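Local coordinates for protein synaptotagmin-4 (Rattus norvegicus, PDB 1W15) that takes part in the mobility of neuronal dense core vesicles through its interaction with the kinesin KIF1A, at residues 98-103 and 131-136; 24-27 and 32-35; 34-39 and 55-60; 19-24 and 117-122. All blocks are in the same frame, centred on the assembly; numbering follows the deposited sequence. Where two conformers were deposited one is given.

Interaction 1 (98-103 and 131-136)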
loop_
_atom_site.group_PDB
_atom_site.type_symbol
_atom_site.label_atom_id
_atom_site.label_comp_id
_atom_site.label_asym_id
_atom_site.label_seq_id
_atom_site.Cartn_x
_atom_site.Cartn_y
_atom_site.Cartn_z
ATOM N N ILE A 98 -8.299 20.062 -11.857
ATOM C CA ILE A 98 -7.435 18.907 -12.072
ATOM C C ILE A 98 -8.307 17.691 -12.346
ATOM O O ILE A 98 -9.325 17.505 -11.687
ATOM C CB ILE A 98 -6.563 18.703 -10.794
ATOM C CG1 ILE A 98 -5.625 19.895 -10.596
ATOM C CG2 ILE A 98 -5.795 17.366 -10.816
ATOM C CD1 ILE A 98 -4.533 20.059 -11.651
ATOM N N SER A 99 -7.912 16.842 -13.289
ATOM C CA SER A 99 -8.593 15.579 -13.431
ATOM C C SER A 99 -7.549 14.495 -13.704
ATOM O O SER A 99 -6.441 14.818 -14.113
ATOM C CB SER A 99 -9.620 15.664 -14.539
ATOM O OG SER A 99 -8.979 15.938 -15.759
ATOM N N VAL A 100 -7.919 13.233 -13.475
ATOM C CA VAL A 100 -6.997 12.092 -13.615
ATOM C C VAL A 100 -7.699 11.080 -14.535
ATOM O O VAL A 100 -8.889 10.805 -14.352
ATOM C CB VAL A 100 -6.678 11.412 -12.262
ATOM C CG1 VAL A 100 -5.665 10.236 -12.426
ATOM C CG2 VAL A 100 -6.126 12.451 -11.219
ATOM N N GLU A 101 -6.972 10.587 -15.523
ATOM C CA GLU A 101 -7.550 9.680 -16.507
ATOM C C GLU A 101 -6.782 8.392 -16.354
ATOM O O GLU A 101 -5.558 8.407 -16.473
ATOM C CB GLU A 101 -7.342 10.251 -17.913
ATOM C CG GLU A 101 -7.866 9.384 -19.068
ATOM C CD GLU A 101 -7.470 9.986 -20.449
ATOM O OE1 GLU A 101 -6.298 10.379 -20.631
ATOM O OE2 GLU A 101 -8.329 10.057 -21.364
ATOM N N PHE A 102 -7.491 7.279 -16.166
ATOM C CA PHE A 102 -6.885 5.941 -16.102
ATOM C C PHE A 102 -7.291 5.172 -17.359
ATOM O O PHE A 102 -8.508 5.140 -17.722
ATOM C CB PHE A 102 -7.411 5.156 -14.898
ATOM C CG PHE A 102 -7.126 5.791 -13.581
ATOM C CD1 PHE A 102 -8.023 6.737 -13.037
ATOM C CD2 PHE A 102 -5.982 5.415 -12.843
ATOM C CE1 PHE A 102 -7.753 7.329 -11.812
ATOM C CE2 PHE A 102 -5.720 6.011 -11.596
ATOM C CZ PHE A 102 -6.594 6.943 -11.084
ATOM N N LEU A 103 -6.296 4.575 -18.011
ATOM C CA LEU A 103 -6.515 3.756 -19.194
ATOM C C LEU A 103 -5.951 2.372 -18.916
ATOM O O LEU A 103 -4.772 2.241 -18.602
ATOM C CB LEU A 103 -5.802 4.382 -20.416
ATOM C CG LEU A 103 -6.235 5.863 -20.579
ATOM C CD1 LEU A 103 -5.105 6.688 -21.037
ATOM C CD2 LEU A 103 -7.474 5.976 -21.429
ATOM N N GLY A 131 -17.937 11.184 -7.550
ATOM C CA GLY A 131 -18.071 11.069 -6.073
ATOM C C GLY A 131 -16.733 10.787 -5.390
ATOM O O GLY A 131 -16.463 11.236 -4.274
ATOM N N HIS A 132 -15.889 10.011 -6.063
ATOM C CA HIS A 132 -14.579 9.673 -5.519
ATOM C C HIS A 132 -13.741 10.965 -5.452
ATOM O O HIS A 132 -13.135 11.263 -4.436
ATOM C CB HIS A 132 -13.896 8.595 -6.397
ATOM C CG HIS A 132 -12.696 7.957 -5.741
ATOM N ND1 HIS A 132 -12.040 6.861 -6.281
ATOM C CD2 HIS A 132 -12.021 8.273 -4.605
ATOM C CE1 HIS A 132 -11.026 6.521 -5.501
ATOM N NE2 HIS A 132 -10.993 7.357 -4.469
ATOM N N TRP A 133 -13.767 11.749 -6.544
ATOM C CA TRP A 133 -13.062 13.043 -6.552
ATOM C C TRP A 133 -13.577 14.029 -5.487
ATOM O O TRP A 133 -12.793 14.722 -4.848
ATOM C CB TRP A 133 -13.193 13.703 -7.904
ATOM C CG TRP A 133 -12.151 14.755 -8.174
ATOM C CD1 TRP A 133 -12.347 16.133 -8.269
ATOM C CD2 TRP A 133 -10.753 14.538 -8.393
ATOM N NE1 TRP A 133 -11.155 16.743 -8.583
ATOM C CE2 TRP A 133 -10.163 15.798 -8.653
ATOM C CE3 TRP A 133 -9.936 13.398 -8.419
ATOM C CZ2 TRP A 133 -8.797 15.949 -8.920
ATOM C CZ3 TRP A 133 -8.569 13.549 -8.693
ATOM C CH2 TRP A 133 -8.018 14.823 -8.937
ATOM N N LYS A 134 -14.890 14.108 -5.324
ATOM C CA LYS A 134 -15.464 14.964 -4.261
ATOM C C LYS A 134 -14.911 14.606 -2.857
ATOM O O LYS A 134 -14.600 15.486 -2.022
ATOM C CB LYS A 134 -16.989 14.904 -4.293
ATOM C CG LYS A 134 -17.603 15.700 -3.127
ATOM C CD LYS A 134 -19.035 16.109 -3.313
ATOM C CE LYS A 134 -19.656 16.514 -1.949
ATOM N NZ LYS A 134 -19.001 17.724 -1.243
ATOM N N GLU A 135 -14.800 13.301 -2.614
ATOM C CA GLU A 135 -14.392 12.783 -1.314
ATOM C C GLU A 135 -12.909 13.141 -1.079
ATOM O O GLU A 135 -12.549 13.615 0.014
ATOM C CB GLU A 135 -14.659 11.271 -1.225
ATOM C CG GLU A 135 -14.745 10.747 0.205
ATOM C CD GLU A 135 -15.119 9.263 0.292
ATOM O OE1 GLU A 135 -15.714 8.734 -0.668
ATOM O OE2 GLU A 135 -14.823 8.632 1.340
ATOM N N ILE A 136 -12.090 12.956 -2.133
ATOM C CA ILE A 136 -10.657 13.350 -2.233
ATOM C C ILE A 136 -10.392 14.854 -1.880
ATOM O O ILE A 136 -9.392 15.210 -1.124
ATOM C CB ILE A 136 -10.126 13.032 -3.687
ATOM C CG1 ILE A 136 -9.923 11.513 -3.891
ATOM C CG2 ILE A 136 -8.852 13.797 -4.018
ATOM C CD1 ILE A 136 -10.056 11.081 -5.369
#

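Interaction 2 (24-27 and 32-35)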
loop_
_atom_site.group_PDB
_atom_site.type_symbol
_atom_site.label_atom_id
_atom_site.label_comp_id
_atom_site.label_asym_id
_atom_site.label_seq_id
_atom_site.Cartn_x
_atom_site.Cartn_y
_atom_site.Cartn_z
ATOM N N CYS A 24 -4.975 10.270 -2.622
ATOM C CA CYS A 24 -4.811 11.093 -1.405
ATOM C C CYS A 24 -4.309 12.466 -1.841
ATOM O O CYS A 24 -3.268 12.564 -2.517
ATOM C CB CYS A 24 -3.774 10.473 -0.455
ATOM S SG CYS A 24 -3.529 11.457 1.002
ATOM N N TYR A 25 -5.034 13.531 -1.468
ATOM C CA TYR A 25 -4.635 14.893 -1.818
ATOM C C TYR A 25 -3.929 15.522 -0.596
ATOM O O TYR A 25 -4.523 15.714 0.464
ATOM C CB TYR A 25 -5.855 15.740 -2.195
ATOM C CG TYR A 25 -5.576 17.209 -2.494
ATOM C CD1 TYR A 25 -4.453 17.591 -3.233
ATOM C CD2 TYR A 25 -6.464 18.226 -2.061
ATOM C CE1 TYR A 25 -4.189 18.943 -3.531
ATOM C CE2 TYR A 25 -6.216 19.585 -2.372
ATOM C CZ TYR A 25 -5.075 19.924 -3.096
ATOM O OH TYR A 25 -4.780 21.236 -3.408
ATOM N N GLN A 26 -2.637 15.761 -0.771
ATOM C CA GLN A 26 -1.780 16.394 0.237
ATOM C C GLN A 26 -1.985 17.929 0.037
ATOM O O GLN A 26 -1.142 18.592 -0.576
ATOM C CB GLN A 26 -0.284 15.839 0.110
ATOM C CG GLN A 26 -0.078 14.332 -0.173
ATOM C CD GLN A 26 1.202 13.657 0.353
ATOM O OE1 GLN A 26 1.365 12.446 0.174
ATOM N NE2 GLN A 26 2.191 14.228 1.029
ATOM N N SER A 27 -3.114 18.461 0.563
ATOM C CA SER A 27 -3.485 19.861 0.280
ATOM C C SER A 27 -2.438 20.935 0.625
ATOM O O SER A 27 -2.313 21.935 -0.110
ATOM C CB SER A 27 -4.846 20.246 0.909
ATOM O OG SER A 27 -4.767 20.412 2.310
ATOM N N LEU A 32 -0.510 14.918 -5.215
ATOM C CA LEU A 32 -1.651 14.028 -5.195
ATOM C C LEU A 32 -1.022 12.670 -5.375
ATOM O O LEU A 32 -0.255 12.460 -6.335
ATOM C CB LEU A 32 -2.555 14.319 -6.398
ATOM C CG LEU A 32 -3.746 13.391 -6.647
ATOM C CD1 LEU A 32 -4.883 13.515 -5.559
ATOM C CD2 LEU A 32 -4.292 13.699 -8.068
ATOM N N THR A 33 -1.330 11.738 -4.486
ATOM C CA THR A 33 -0.776 10.402 -4.661
ATOM C C THR A 33 -1.869 9.502 -5.201
ATOM O O THR A 33 -3.023 9.560 -4.759
ATOM C CB THR A 33 -0.139 9.888 -3.355
ATOM O OG1 THR A 33 -1.153 9.429 -2.465
ATOM C CG2 THR A 33 0.494 11.089 -2.610
ATOM N N VAL A 34 -1.517 8.692 -6.192
ATOM C CA VAL A 34 -2.505 7.868 -6.875
ATOM C C VAL A 34 -1.941 6.445 -6.863
ATOM O O VAL A 34 -0.803 6.221 -7.326
ATOM C CB VAL A 34 -2.690 8.337 -8.361
ATOM C CG1 VAL A 34 -3.604 7.385 -9.128
ATOM C CG2 VAL A 34 -3.238 9.832 -8.474
ATOM N N VAL A 35 -2.731 5.503 -6.390
ATOM C CA VAL A 35 -2.310 4.105 -6.378
ATOM C C VAL A 35 -3.223 3.349 -7.331
ATOM O O VAL A 35 -4.449 3.309 -7.180
ATOM C CB VAL A 35 -2.395 3.439 -4.963
ATOM C CG1 VAL A 35 -1.760 2.009 -4.990
ATOM C CG2 VAL A 35 -1.717 4.350 -3.907
#

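Interaction 3 (34-39 and 55-60)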
loop_
_atom_site.group_PDB
_atom_site.type_symbol
_atom_site.label_atom_id
_atom_site.label_comp_id
_atom_site.label_asym_id
_atom_site.label_seq_id
_atom_site.Cartn_x
_atom_site.Cartn_y
_atom_site.Cartn_z
ATOM N N VAL A 34 -1.517 8.692 -6.192
ATOM C CA VAL A 34 -2.505 7.868 -6.875
ATOM C C VAL A 34 -1.941 6.445 -6.863
ATOM O O VAL A 34 -0.803 6.221 -7.326
ATOM C CB VAL A 34 -2.690 8.337 -8.361
ATOM C CG1 VAL A 34 -3.604 7.385 -9.128
ATOM C CG2 VAL A 34 -3.238 9.832 -8.474
ATOM N N VAL A 35 -2.731 5.503 -6.390
ATOM C CA VAL A 35 -2.310 4.105 -6.378
ATOM C C VAL A 35 -3.223 3.349 -7.331
ATOM O O VAL A 35 -4.449 3.309 -7.180
ATOM C CB VAL A 35 -2.395 3.439 -4.963
ATOM C CG1 VAL A 35 -1.760 2.009 -4.990
ATOM C CG2 VAL A 35 -1.717 4.350 -3.907
ATOM N N VAL A 36 -2.614 2.701 -8.302
ATOM C CA VAL A 36 -3.380 1.769 -9.154
ATOM C C VAL A 36 -3.229 0.389 -8.481
ATOM O O VAL A 36 -2.096 -0.171 -8.399
ATOM C CB VAL A 36 -2.816 1.704 -10.612
ATOM C CG1 VAL A 36 -3.647 0.706 -11.435
ATOM C CG2 VAL A 36 -2.896 3.126 -11.289
ATOM N N LEU A 37 -4.346 -0.145 -7.981
ATOM C CA LEU A 37 -4.266 -1.300 -7.109
ATOM C C LEU A 37 -4.466 -2.570 -7.943
ATOM O O LEU A 37 -3.532 -3.376 -8.053
ATOM C CB LEU A 37 -5.277 -1.198 -5.966
ATOM C CG LEU A 37 -4.798 -0.119 -4.970
ATOM C CD1 LEU A 37 -5.928 0.592 -4.204
ATOM C CD2 LEU A 37 -3.869 -0.844 -3.964
ATOM N N LYS A 38 -5.656 -2.741 -8.526
ATOM C CA LYS A 38 -6.012 -4.019 -9.208
ATOM C C LYS A 38 -7.074 -3.746 -10.247
ATOM O O LYS A 38 -7.815 -2.783 -10.149
ATOM C CB LYS A 38 -6.689 -5.028 -8.253
ATOM C CG LYS A 38 -6.260 -5.092 -6.882
ATOM C CD LYS A 38 -7.042 -6.204 -6.130
ATOM C CE LYS A 38 -6.456 -6.335 -4.713
ATOM N NZ LYS A 38 -7.023 -7.497 -3.905
ATOM N N ALA A 39 -7.156 -4.600 -11.251
ATOM C CA ALA A 39 -8.324 -4.610 -12.138
ATOM C C ALA A 39 -8.938 -6.013 -12.046
ATOM O O ALA A 39 -8.234 -6.993 -11.748
ATOM C CB ALA A 39 -7.878 -4.325 -13.586
ATOM N N VAL A 55 -1.725 -0.168 -16.882
ATOM C CA VAL A 55 -2.560 0.991 -16.734
ATOM C C VAL A 55 -1.723 2.245 -16.924
ATOM O O VAL A 55 -0.639 2.406 -16.321
ATOM C CB VAL A 55 -3.207 1.023 -15.308
ATOM C CG1 VAL A 55 -4.061 2.301 -15.141
ATOM C CG2 VAL A 55 -4.024 -0.249 -15.113
ATOM N N LYS A 56 -2.246 3.144 -17.740
ATOM C CA LYS A 56 -1.641 4.435 -17.965
ATOM C C LYS A 56 -2.484 5.455 -17.235
ATOM O O LYS A 56 -3.720 5.375 -17.268
ATOM C CB LYS A 56 -1.692 4.750 -19.472
ATOM C CG LYS A 56 -1.046 6.066 -19.786
ATOM C CD LYS A 56 -0.297 5.956 -21.062
ATOM C CE LYS A 56 0.316 7.278 -21.419
ATOM N NZ LYS A 56 0.737 7.177 -22.812
ATOM N N VAL A 57 -1.816 6.405 -16.591
ATOM C CA VAL A 57 -2.472 7.407 -15.770
ATOM C C VAL A 57 -2.053 8.798 -16.309
ATOM O O VAL A 57 -0.867 9.141 -16.297
ATOM C CB VAL A 57 -2.102 7.285 -14.272
ATOM C CG1 VAL A 57 -2.960 8.282 -13.416
ATOM C CG2 VAL A 57 -2.304 5.831 -13.740
ATOM N N ASN A 58 -3.013 9.588 -16.782
ATOM C CA ASN A 58 -2.726 10.939 -17.299
ATOM C C ASN A 58 -3.312 11.949 -16.327
ATOM O O ASN A 58 -4.440 11.775 -15.898
ATOM C CB ASN A 58 -3.347 11.126 -18.701
ATOM C CG ASN A 58 -2.670 10.274 -19.758
ATOM O OD1 ASN A 58 -1.448 10.148 -19.738
ATOM N ND2 ASN A 58 -3.446 9.677 -20.688
ATOM N N LEU A 59 -2.586 13.034 -16.050
ATOM C CA LEU A 59 -3.067 14.092 -15.169
ATOM C C LEU A 59 -3.287 15.326 -16.029
ATOM O O LEU A 59 -2.404 15.688 -16.809
ATOM C CB LEU A 59 -1.982 14.410 -14.139
ATOM C CG LEU A 59 -2.360 15.445 -13.080
ATOM C CD1 LEU A 59 -3.309 14.844 -12.083
ATOM C CD2 LEU A 59 -1.125 15.977 -12.376
ATOM N N TYR A 60 -4.467 15.954 -15.892
ATOM C CA TYR A 60 -4.847 17.115 -16.725
ATOM C C TYR A 60 -5.065 18.296 -15.811
ATOM O O TYR A 60 -5.709 18.150 -14.760
ATOM C CB TYR A 60 -6.162 16.850 -17.427
ATOM C CG TYR A 60 -5.996 15.781 -18.487
ATOM C CD1 TYR A 60 -5.502 16.118 -19.762
ATOM C CD2 TYR A 60 -6.293 14.439 -18.203
ATOM C CE1 TYR A 60 -5.296 15.131 -20.765
ATOM C CE2 TYR A 60 -6.125 13.463 -19.197
ATOM C CZ TYR A 60 -5.617 13.818 -20.468
ATOM O OH TYR A 60 -5.434 12.828 -21.438
#

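Interaction 4 (19-24 and 117-122)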
loop_
_atom_site.group_PDB
_atom_site.type_symbol
_atom_site.label_atom_id
_atom_site.label_comp_id
_atom_site.label_asym_id
_atom_site.label_seq_id
_atom_site.Cartn_x
_atom_site.Cartn_y
_atom_site.Cartn_z
ATOM N N LEU A 19 -11.806 -1.337 -11.956
ATOM C CA LEU A 19 -10.466 -0.896 -11.601
ATOM C C LEU A 19 -10.516 -0.309 -10.203
ATOM O O LEU A 19 -11.423 0.483 -9.879
ATOM C CB LEU A 19 -9.946 0.171 -12.567
ATOM C CG LEU A 19 -8.487 0.620 -12.331
ATOM C CD1 LEU A 19 -7.523 -0.526 -12.662
ATOM C CD2 LEU A 19 -8.107 1.895 -13.157
ATOM N N LEU A 20 -9.620 -0.794 -9.350
ATOM C CA LEU A 20 -9.579 -0.342 -7.947
ATOM C C LEU A 20 -8.425 0.657 -7.817
ATOM O O LEU A 20 -7.251 0.334 -8.149
ATOM C CB LEU A 20 -9.340 -1.561 -7.038
ATOM C CG LEU A 20 -9.150 -1.267 -5.555
ATOM C CD1 LEU A 20 -10.425 -0.667 -4.925
ATOM C CD2 LEU A 20 -8.745 -2.615 -4.832
ATOM N N VAL A 21 -8.738 1.873 -7.348
ATOM C CA VAL A 21 -7.707 2.922 -7.292
ATOM C C VAL A 21 -7.835 3.639 -5.947
ATOM O O VAL A 21 -8.916 3.606 -5.348
ATOM C CB VAL A 21 -7.768 3.949 -8.454
ATOM C CG1 VAL A 21 -7.451 3.267 -9.828
ATOM C CG2 VAL A 21 -9.116 4.734 -8.471
ATOM N N SER A 22 -6.722 4.160 -5.435
ATOM C CA SER A 22 -6.777 4.918 -4.174
ATOM C C SER A 22 -6.084 6.242 -4.418
ATOM O O SER A 22 -5.047 6.271 -5.121
ATOM C CB SER A 22 -6.054 4.136 -3.047
ATOM O OG SER A 22 -6.145 4.819 -1.819
ATOM N N LEU A 23 -6.630 7.346 -3.887
ATOM C CA LEU A 23 -6.010 8.651 -4.107
ATOM C C LEU A 23 -5.966 9.389 -2.781
ATOM O O LEU A 23 -6.808 9.103 -1.911
ATOM C CB LEU A 23 -6.805 9.484 -5.130
ATOM C CG LEU A 23 -6.693 9.088 -6.645
ATOM C CD1 LEU A 23 -7.640 7.997 -6.961
ATOM C CD2 LEU A 23 -6.964 10.316 -7.540
ATOM N N CYS A 24 -4.975 10.270 -2.622
ATOM C CA CYS A 24 -4.811 11.093 -1.405
ATOM C C CYS A 24 -4.309 12.466 -1.841
ATOM O O CYS A 24 -3.268 12.564 -2.517
ATOM C CB CYS A 24 -3.774 10.473 -0.455
ATOM S SG CYS A 24 -3.529 11.457 1.002
ATOM N N GLY A 117 -10.345 -0.325 -21.264
ATOM C CA GLY A 117 -11.344 0.490 -20.571
ATOM C C GLY A 117 -10.761 1.767 -20.066
ATOM O O GLY A 117 -9.535 1.914 -19.969
ATOM N N ARG A 118 -11.638 2.694 -19.721
ATOM C CA ARG A 118 -11.176 3.993 -19.267
ATOM C C ARG A 118 -11.974 4.443 -18.049
ATOM O O ARG A 118 -13.161 4.160 -17.941
ATOM C CB ARG A 118 -11.416 4.988 -20.425
ATOM C CG ARG A 118 -11.097 6.449 -20.156
ATOM C CD ARG A 118 -11.043 7.248 -21.555
ATOM N NE ARG A 118 -10.806 8.675 -21.360
ATOM C CZ ARG A 118 -11.756 9.562 -21.090
ATOM N NH1 ARG A 118 -13.045 9.196 -20.991
ATOM N NH2 ARG A 118 -11.418 10.835 -20.922
ATOM N N LEU A 119 -11.335 5.253 -17.219
ATOM C CA LEU A 119 -11.954 5.799 -16.011
ATOM C C LEU A 119 -11.451 7.219 -15.829
ATOM O O LEU A 119 -10.226 7.461 -15.899
ATOM C CB LEU A 119 -11.558 4.936 -14.793
ATOM C CG LEU A 119 -11.900 5.571 -13.422
ATOM C CD1 LEU A 119 -13.469 5.712 -13.258
ATOM C CD2 LEU A 119 -11.213 4.859 -12.278
ATOM N N VAL A 120 -12.367 8.155 -15.623
ATOM C CA VAL A 120 -11.966 9.531 -15.360
ATOM C C VAL A 120 -12.455 10.006 -13.976
ATOM O O VAL A 120 -13.617 9.819 -13.648
ATOM C CB VAL A 120 -12.465 10.491 -16.452
ATOM C CG1 VAL A 120 -12.189 11.954 -16.101
ATOM C CG2 VAL A 120 -11.803 10.148 -17.791
ATOM N N LEU A 121 -11.575 10.659 -13.209
ATOM C CA LEU A 121 -11.999 11.276 -11.955
ATOM C C LEU A 121 -11.740 12.757 -12.055
ATOM O O LEU A 121 -10.657 13.156 -12.465
ATOM C CB LEU A 121 -11.219 10.733 -10.769
ATOM C CG LEU A 121 -11.044 9.233 -10.442
ATOM C CD1 LEU A 121 -10.538 9.054 -9.007
ATOM C CD2 LEU A 121 -12.215 8.314 -10.722
ATOM N N GLY A 122 -12.723 13.577 -11.677
ATOM C CA GLY A 122 -12.566 15.017 -11.784
ATOM C C GLY A 122 -13.836 15.688 -11.334
ATOM O O GLY A 122 -14.811 14.991 -11.028
#

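Interaction 1 (98-103 and 131-136)
The indole of Trp133 carries this contact: Ile98 O and the CG2 methyl of Val100 both come at its six-membered ring on a slant. The place is the C2B domain's beta sandwich, where helix 128-138, inserted between the last two strands as in other synaptotagmin C2B domains, lays its tryptophan against strand 98-106. CG of Trp133 is anti to the backbone N (chi1 -160°), which swings the ring off the helix and toward the strand. Its CZ2 lies 3.2 Å from Ile98 O, a close carbon-to-oxygen approach that is not a hydrogen bond. The indole N-H serves another acceptor: NE1 makes a weak hydrogen bond to Leu95 O, which may help to fix the ring's rotation. On the apolar side, Ile98 CG2 is 3.8 Å from Trp133 CZ2 and also packs on Leu59, while the CG1-CD1 arm leads away from the helix. The Val100 side chain meets the indole at about a right angle, and its CG2 stands 3.7 Å from Trp133 CZ3. Leu23, Leu32 and Leu121 also touch Trp133, so strands of both sheets enclose the buried ring. A second flat group, the His132 imidazole, leaves the same helix turn for the ring of His148, their planes at about 15°. A leucine in place of Trp133 would probably give up the bond to Leu95 O and leave the methyls of Ile98 and Val100 without the ring carbons they touch. At the far end of the indole, CH2 touches two methyls at once, Val100 CG2 at 3.8 Å and Ile98 CG2 at 3.9 Å.

Interaction 2 (24-27 and 32-35)
Cys24 and Thr33 hold each other through two backbone hydrogen bonds, the mark of an antiparallel hydrogen-bonded pair. Cys24 N gives to Thr33 O at 3.0 Å, and Thr33 N gives to Cys24 O at 2.9 Å with an N-H...O angle of 168°; each donor lies in the carbonyl plane of its acceptor. Cys24 O is also approached by Leu32 CA at 3.5 Å, a weak CA-H...O contact beside the stronger N-H bond. Beside it sits a methyl, Leu32 CD1, 3.6 Å from the same Cys24 O. With Leu32 CG anti to the backbone N (chi1 174°), that methyl spans to the next pair, reaching Tyr25 CB at 4.1 Å; Leu32 and Tyr25 form the non-hydrogen-bonded pair and share one face of the sheet, while Cys24 and Thr33 share the other. In the conformer of Thr33 given, OG1 lies 3.5 Å from Cys24 CB; a second conformer makes this threonine's side-chain contacts less certain. Further out, Gln26 is the centre of an inverse gamma turn. There the chain folds back beneath the Tyr25 ring, and Ser27 CA stands 3.7 Å from the plane of one ring face, toward the rim. Leu32 is backed by Val100, and Tyr25 by Leu95 and Ile136, so the face that bears this pair looks onto the helix and the second sheet. Gln26 packs on Ile144 of the third subunit. With axes running at 162° to each other, the segments form the closing end of the beta hairpin of strands 18-26 and 31-40, the first two strands of this C2B domain.

Interaction 3 (34-39 and 55-60)
Two facing sheets of the C2 beta sandwich meet here through valines: strand 31-40 belongs to one, strand 53-61 to the other, and the axes of segments 34-39 and 55-60 pass 9.5 Å apart at 157°. No hydrogen bond crosses; the contact is made by methyl groups alone. Val36 is its centre and spreads its two branches over two partners. With CG1 anti to the backbone N (chi1 179°), that methyl meets Val55 CG2 at 3.8 Å, whereas CG2, anti to the carbonyl carbon, meets Val57 CG2 at 3.7 Å. Both encounters are tip to tip, the side chains reaching across from opposing backbones. Val36 CG2 also lies 4.1 Å from Val55 CG1, so it fits between the two valines opposite. Val34 adds a looser touch, its CG1 4.4 Å from Val57 CG1. An alanine here, without the two methyls of Val36, is likely to open a gap between the sheets and leave Val55 CG2 and Val57 CG2 without their mates. Beyond Val36 a classic beta bulge, Leu37 and Lys38 opposite Leu20, upsets the strict alternation, so that Ala39 rather than Lys38 points inward. Around the valines, Phe102 packs on Val34 and Val36, Val100 on Val57, and Phe82 on Val55, so strands 98-106 and 80-89 both supply neighbours to this contact near the middle of the domain.

Interaction 4 (19-24 and 117-122)
Apolar contacts join Leu19, Val21 and Leu23 to Leu119 and Leu121 across the two sheets of the sandwich. The closest is leucine on leucine: Leu23 CD1 and Leu121 CD1 meet tip to tip at 3.7 Å, and the same Leu121 methyl lies 4.1 Å from Leu23 CD2, set against the fork of its partner. CG of Leu121 is anti to the carbonyl carbon (chi1 -52°) and CD1 extends beyond it toward strand 18-26. Leu119 CD2 divides itself more loosely, 4.3 Å from Val21 CG2 and 4.4 Å from Leu19 CD2. Phe102 touches all three of these residues and His148 touches Val21 and Leu119, so aromatic rings fill in around the aliphatic contacts. The polar bonds of these segments' side chains are made away from the interface. Arg118, whose CB points away from segment 19-24, forms a salt bridge with Glu101 through NE, while Val120 CG2 lies over one face of its guanidinium; on the other sheet Ser22 OG bonds to Gln143 OE1. Backbone bonds bind each strand to neighbours in its own sheet, as Leu20 is bound to Leu37, and none crosses this interface. The axes of 19-24 and 117-121 are 9.7 Å apart and cross at -29°, a value usual for aligned beta sandwiches. Built of methyl contacts without directional bonds, the joint depends on close fit and on the exclusion of water from buried leucine and valine side chains.

In the fold
Interaction 2 builds the first hairpin within one sheet; interactions 3 and 4 press that sheet onto the other, and interaction 1 adds the helix at one end. The centres of interactions 1 and 4, and of 3 and 4, are each 6 Å apart. Phe102 links the contacts, its CE2 3.5 Å from Val34 CG1, and Val100 CG1 lies 3.5 Å from Val57 CG1, joining interactions 1 and 3. Trp133 CH2 reaches Leu32 CD2 at 4.0 Å. Strand 98-106 ends at Asp106, a crystal calcium ligand with Asp52, Ser107 and Glu108, although this synaptotagmin is regarded as not binding calcium. The Tyr25 side chain lies about 5 Å from another calcium, those of Val55 and Leu119 about 14 Å from one.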